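Local structure of transcriptional regulator (Vibrio vulnificus, 4IVN) at residues Ala26-Ile29 / Leu30-His34; Gly63-Gly66 / Tyr67-Arg71. The protein binds the sugar phosphate ManNAc-6P and probably represses the nan genes for sialic acid catabolism by binding their operator DNA. One frame throughout, in Å; residues are numbered along the deposited sequence.

Contact 1: Ala26-Ile29 / Leu30-His34; sequences ADYI and LENAH
Y28 and N32, one turn apart on helix 20-36, meet with the asparagine amide laid over one face of the tyrosine ring. N32 ND2 hangs 3.3 Å above the plane of the Y28 ring, over its centre, and N32 CB lies 4.3 Å from the centroid of the Y28 ring in a CH-pi contact. The amide is not flat on the ring; the two planes are 34° apart. Y28 swings its ring beneath N32 because CG is anti to the backbone N (chi1 -180°).

The same amide makes the one side-chain hydrogen bond across the segments. N32 ND2 donates to Y28 O at 2.8 Å, in the carbonyl plane and on a lone pair, so the bond and the ring together fix the rotation of the amide. The tyrosine hydroxyl is held separately, by Q39.

Backbone bonds bind the rest. L30 N reaches A26 O at 3.0 Å and E31 N reaches D27 O at 3.1 Å, both i to i+4. N32 N bonds to I29 O at 3.2 Å, an i to i+3 link.

Among the charged groups, E31 OE2 and D27 OD1 are 4.3 Å apart, and the two like charges may raise the pKa of one or both slightly.

On the buried side, I29 packs on L11 and L44 while Y28 lies against helix 41-48. The whole is a helical turn within helix 20-36 of the N-terminal helix-turn-helix domain of the RpiR family, in which the N32 side-chain amide returns to the carbonyl of Y28.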
loop_
_atom_site.group_PDB
_atom_site.type_symbol
_atom_site.label_atom_id
_atom_site.label_comp_id
_atom_site.label_asym_id
_atom_site.label_seq_id
_atom_site.Cartn_x
_atom_site.Cartn_y
_atom_site.Cartn_z
ATOM N N ALA A 26 -36.470 1.302 -10.041
ATOM C CA ALA A 26 -36.867 0.898 -8.695
ATOM C C ALA A 26 -36.870 -0.640 -8.657
ATOM O O ALA A 26 -36.313 -1.253 -7.739
ATOM C CB ALA A 26 -38.218 1.526 -8.294
ATOM N N ASP A 27 -37.380 -1.262 -9.711
ATOM C CA ASP A 27 -37.510 -2.753 -9.755
ATOM C C ASP A 27 -36.168 -3.494 -9.781
ATOM O O ASP A 27 -36.000 -4.540 -9.092
ATOM C CB ASP A 27 -38.340 -3.224 -10.947
ATOM C CG ASP A 27 -39.827 -3.167 -10.687
ATOM O OD1 ASP A 27 -40.234 -3.241 -9.513
ATOM O OD2 ASP A 27 -40.613 -3.065 -11.655
ATOM N N TYR A 28 -35.256 -2.988 -10.606
ATOM C CA TYR A 28 -33.899 -3.530 -10.667
ATOM C C TYR A 28 -33.233 -3.447 -9.289
ATOM O O TYR A 28 -32.605 -4.403 -8.849
ATOM C CB TYR A 28 -33.036 -2.855 -11.744
ATOM C CG TYR A 28 -31.627 -3.398 -11.836
ATOM C CD1 TYR A 28 -31.278 -4.353 -12.800
ATOM C CD2 TYR A 28 -30.602 -2.937 -10.966
ATOM C CE1 TYR A 28 -29.964 -4.871 -12.868
ATOM C CE2 TYR A 28 -29.300 -3.440 -11.052
ATOM C CZ TYR A 28 -28.993 -4.403 -12.004
ATOM O OH TYR A 28 -27.709 -4.906 -12.052
ATOM N N ILE A 29 -33.376 -2.325 -8.588
ATOM C CA ILE A 29 -32.747 -2.207 -7.300
ATOM C C ILE A 29 -33.360 -3.168 -6.276
ATOM O O ILE A 29 -32.626 -3.781 -5.479
ATOM C CB ILE A 29 -32.829 -0.753 -6.769
ATOM C CG1 ILE A 29 -32.077 0.191 -7.723
ATOM C CG2 ILE A 29 -32.126 -0.682 -5.430
ATOM C CD1 ILE A 29 -32.314 1.693 -7.516
ATOM N N LEU A 30 -34.692 -3.249 -6.249
ATOM C CA LEU A 30 -35.423 -4.091 -5.289
ATOM C C LEU A 30 -35.015 -5.557 -5.473
ATOM O O LEU A 30 -35.042 -6.345 -4.503
ATOM C CB LEU A 30 -36.966 -3.957 -5.446
ATOM C CG LEU A 30 -37.658 -2.746 -4.797
ATOM C CD1 LEU A 30 -39.116 -2.546 -5.314
ATOM C CD2 LEU A 30 -37.605 -2.860 -3.281
ATOM N N GLU A 31 -34.670 -5.920 -6.716
ATOM C CA GLU A 31 -34.280 -7.285 -7.033
ATOM C C GLU A 31 -32.822 -7.566 -6.901
ATOM O O GLU A 31 -32.464 -8.723 -6.804
ATOM C CB GLU A 31 -34.778 -7.746 -8.406
ATOM C CG GLU A 31 -36.293 -7.826 -8.442
ATOM C CD GLU A 31 -36.906 -7.565 -9.809
ATOM O OE1 GLU A 31 -36.366 -8.031 -10.831
ATOM O OE2 GLU A 31 -37.965 -6.913 -9.845
ATOM N N ASN A 32 -31.980 -6.534 -6.895
ATOM C CA ASN A 32 -30.511 -6.745 -7.013
ATOM C C ASN A 32 -29.728 -6.044 -5.941
ATOM O O ASN A 32 -28.549 -5.699 -6.118
ATOM C CB ASN A 32 -30.023 -6.281 -8.391
ATOM C CG ASN A 32 -30.594 -7.112 -9.490
ATOM O OD1 ASN A 32 -30.189 -8.240 -9.669
ATOM N ND2 ASN A 32 -31.569 -6.572 -10.218
ATOM N N ALA A 33 -30.443 -5.733 -4.873
ATOM C CA ALA A 33 -30.040 -4.695 -3.934
ATOM C C ALA A 33 -28.695 -4.973 -3.319
ATOM O O ALA A 33 -27.877 -4.050 -3.163
ATOM C CB ALA A 33 -31.085 -4.475 -2.847
ATOM N N HIS A 34 -28.435 -6.228 -2.976
ATOM C CA HIS A 34 -27.113 -6.582 -2.479
ATOM C C HIS A 34 -26.022 -6.155 -3.443
ATOM O O HIS A 34 -24.997 -5.557 -3.031
ATOM C CB HIS A 34 -26.974 -8.084 -2.120
ATOM C CG HIS A 34 -25.531 -8.494 -1.813
ATOM N ND1 HIS A 34 -25.057 -8.591 -0.555
ATOM C CD2 HIS A 34 -24.435 -8.759 -2.673
ATOM C CE1 HIS A 34 -23.738 -8.932 -0.605
ATOM N NE2 HIS A 34 -23.377 -9.048 -1.901
#

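Contact 2: Gly63-Gly66 / Tyr67-Arg71; sequences GYKG and YSDFR
D69 OD2 accepts the backbone N of K65 at 2.8 Å, in a nearly straight bond (167°) that uses the anti lone pair of the oxygen. D69 turns its carboxylate back to the loop with CG anti to its own N (chi1 -172°). There the carboxyl group also meets the edge of the Y64 ring, D69 OD2 lying 3.4 Å from Y64 CD1. K65 NZ stays 4.1 Å from D69 OD2, near enough for attraction but beyond a salt bridge.

A face of the same ring receives F70. F70 CA sits over it, 4.1 Å from the centroid of the Y64 ring, and the F70 ring presents its edge to the Y64 face in an offset edge-to-face pair with the planes at 82°.

G63 is the C-prime residue of a Schellman motif ending helix 52-61, and the loop leads into helix 67-78 of the helix-turn-helix domain. G66, at the N-cap, begins that helix, and G66 O takes the first-turn bond from F70 N at 3.1 Å. Beyond the segments, F70 packs on C59, and D69 also touches I273 of the second subunit.

The loop is thus tied to the helix by the carboxylate bond, the G66 O bond to F70 N and the packing of F70 on Y64; the lysine, though too far for a salt bridge, would tend to favour the ionised form of D69.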
loop_
_atom_site.group_PDB
_atom_site.type_symbol
_atom_site.label_atom_id
_atom_site.label_comp_id
_atom_site.label_asym_id
_atom_site.label_seq_id
_atom_site.Cartn_x
_atom_site.Cartn_y
_atom_site.Cartn_z
ATOM N N GLY A 63 -35.948 11.187 -1.679
ATOM C CA GLY A 63 -35.516 12.045 -0.589
ATOM C C GLY A 63 -34.014 11.987 -0.320
ATOM O O GLY A 63 -33.570 12.411 0.727
ATOM N N TYR A 64 -33.228 11.454 -1.247
ATOM C CA TYR A 64 -31.762 11.432 -1.068
ATOM C C TYR A 64 -31.164 12.538 -1.886
ATOM O O TYR A 64 -31.858 13.075 -2.737
ATOM C CB TYR A 64 -31.166 10.090 -1.499
ATOM C CG TYR A 64 -31.629 9.024 -0.584
ATOM C CD1 TYR A 64 -31.003 8.801 0.641
ATOM C CD2 TYR A 64 -32.763 8.289 -0.900
ATOM C CE1 TYR A 64 -31.472 7.844 1.524
ATOM C CE2 TYR A 64 -33.251 7.327 -0.021
ATOM C CZ TYR A 64 -32.607 7.125 1.182
ATOM O OH TYR A 64 -33.113 6.136 1.979
ATOM N N LYS A 65 -29.898 12.866 -1.640
ATOM C CA LYS A 65 -29.238 13.935 -2.384
ATOM C C LYS A 65 -28.870 13.504 -3.786
ATOM O O LYS A 65 -28.696 14.369 -4.677
ATOM C CB LYS A 65 -28.006 14.467 -1.669
ATOM C CG LYS A 65 -28.377 15.414 -0.547
ATOM C CD LYS A 65 -27.693 15.032 0.740
ATOM C CE LYS A 65 -28.499 15.604 1.897
ATOM N NZ LYS A 65 -28.728 14.568 2.944
ATOM N N GLY A 66 -28.761 12.186 -4.001
ATOM C CA GLY A 66 -28.170 11.686 -5.245
ATOM C C GLY A 66 -27.851 10.200 -5.122
ATOM O O GLY A 66 -28.225 9.567 -4.131
ATOM N N TYR A 67 -27.158 9.639 -6.121
ATOM C CA TYR A 67 -26.921 8.196 -6.151
ATOM C C TYR A 67 -26.040 7.759 -4.980
ATOM O O TYR A 67 -26.323 6.753 -4.294
ATOM C CB TYR A 67 -26.278 7.792 -7.477
ATOM C CG TYR A 67 -25.942 6.356 -7.482
ATOM C CD1 TYR A 67 -26.976 5.406 -7.491
ATOM C CD2 TYR A 67 -24.602 5.908 -7.333
ATOM C CE1 TYR A 67 -26.702 4.041 -7.436
ATOM C CE2 TYR A 67 -24.319 4.530 -7.301
ATOM C CZ TYR A 67 -25.383 3.604 -7.386
ATOM O OH TYR A 67 -25.211 2.228 -7.278
ATOM N N SER A 68 -24.924 8.467 -4.776
ATOM C CA SER A 68 -23.994 8.008 -3.704
ATOM C C SER A 68 -24.682 8.003 -2.315
ATOM O O SER A 68 -24.412 7.152 -1.519
ATOM C CB SER A 68 -22.749 8.875 -3.684
ATOM O OG SER A 68 -21.917 8.540 -4.824
ATOM N N ASP A 69 -25.448 9.056 -1.994
ATOM C CA ASP A 69 -26.247 9.148 -0.727
ATOM C C ASP A 69 -27.240 7.967 -0.576
ATOM O O ASP A 69 -27.313 7.258 0.436
ATOM C CB ASP A 69 -27.063 10.433 -0.789
ATOM C CG ASP A 69 -27.754 10.738 0.505
ATOM O OD1 ASP A 69 -27.257 10.353 1.613
ATOM O OD2 ASP A 69 -28.833 11.364 0.442
ATOM N N PHE A 70 -28.044 7.791 -1.607
ATOM C CA PHE A 70 -28.901 6.577 -1.762
ATOM C C PHE A 70 -28.141 5.267 -1.564
ATOM O O PHE A 70 -28.579 4.390 -0.787
ATOM C CB PHE A 70 -29.557 6.613 -3.140
ATOM C CG PHE A 70 -30.389 5.397 -3.436
ATOM C CD1 PHE A 70 -29.793 4.248 -3.893
ATOM C CD2 PHE A 70 -31.790 5.443 -3.276
ATOM C CE1 PHE A 70 -30.568 3.102 -4.148
ATOM C CE2 PHE A 70 -32.576 4.324 -3.531
ATOM C CZ PHE A 70 -31.949 3.154 -3.994
ATOM N N ARG A 71 -26.990 5.103 -2.271
ATOM C CA ARG A 71 -26.288 3.824 -2.225
ATOM C C ARG A 71 -25.760 3.581 -0.776
ATOM O O ARG A 71 -25.791 2.485 -0.272
ATOM C CB ARG A 71 -25.139 3.824 -3.211
ATOM C CG ARG A 71 -24.621 2.401 -3.512
ATOM C CD ARG A 71 -23.439 2.541 -4.477
ATOM N NE ARG A 71 -22.250 2.934 -3.701
ATOM C CZ ARG A 71 -20.979 2.578 -3.969
ATOM N NH1 ARG A 71 -20.676 1.850 -5.038
ATOM N NH2 ARG A 71 -19.974 3.012 -3.169
#

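Contact 1 and contact 2 belong to the same helix-turn-helix domain and follow each other along the chain, their centres 15 Å apart. They touch directly through packing: I29 CD1 lies 3.8 Å from F70 CZ, which joins helix 20-36 to helix 67-78. Q39 ties them further, since its side chain bonds Y28 of contact 1 while its backbone O accepts Y67 OH and R71 NH1 of contact 2. Contact 2 lies near a bound ManNAc-6P, the side chain of S68 being about 9 Å from it, and S68 packs on M276 of the second subunit, a residue of a ligand pocket.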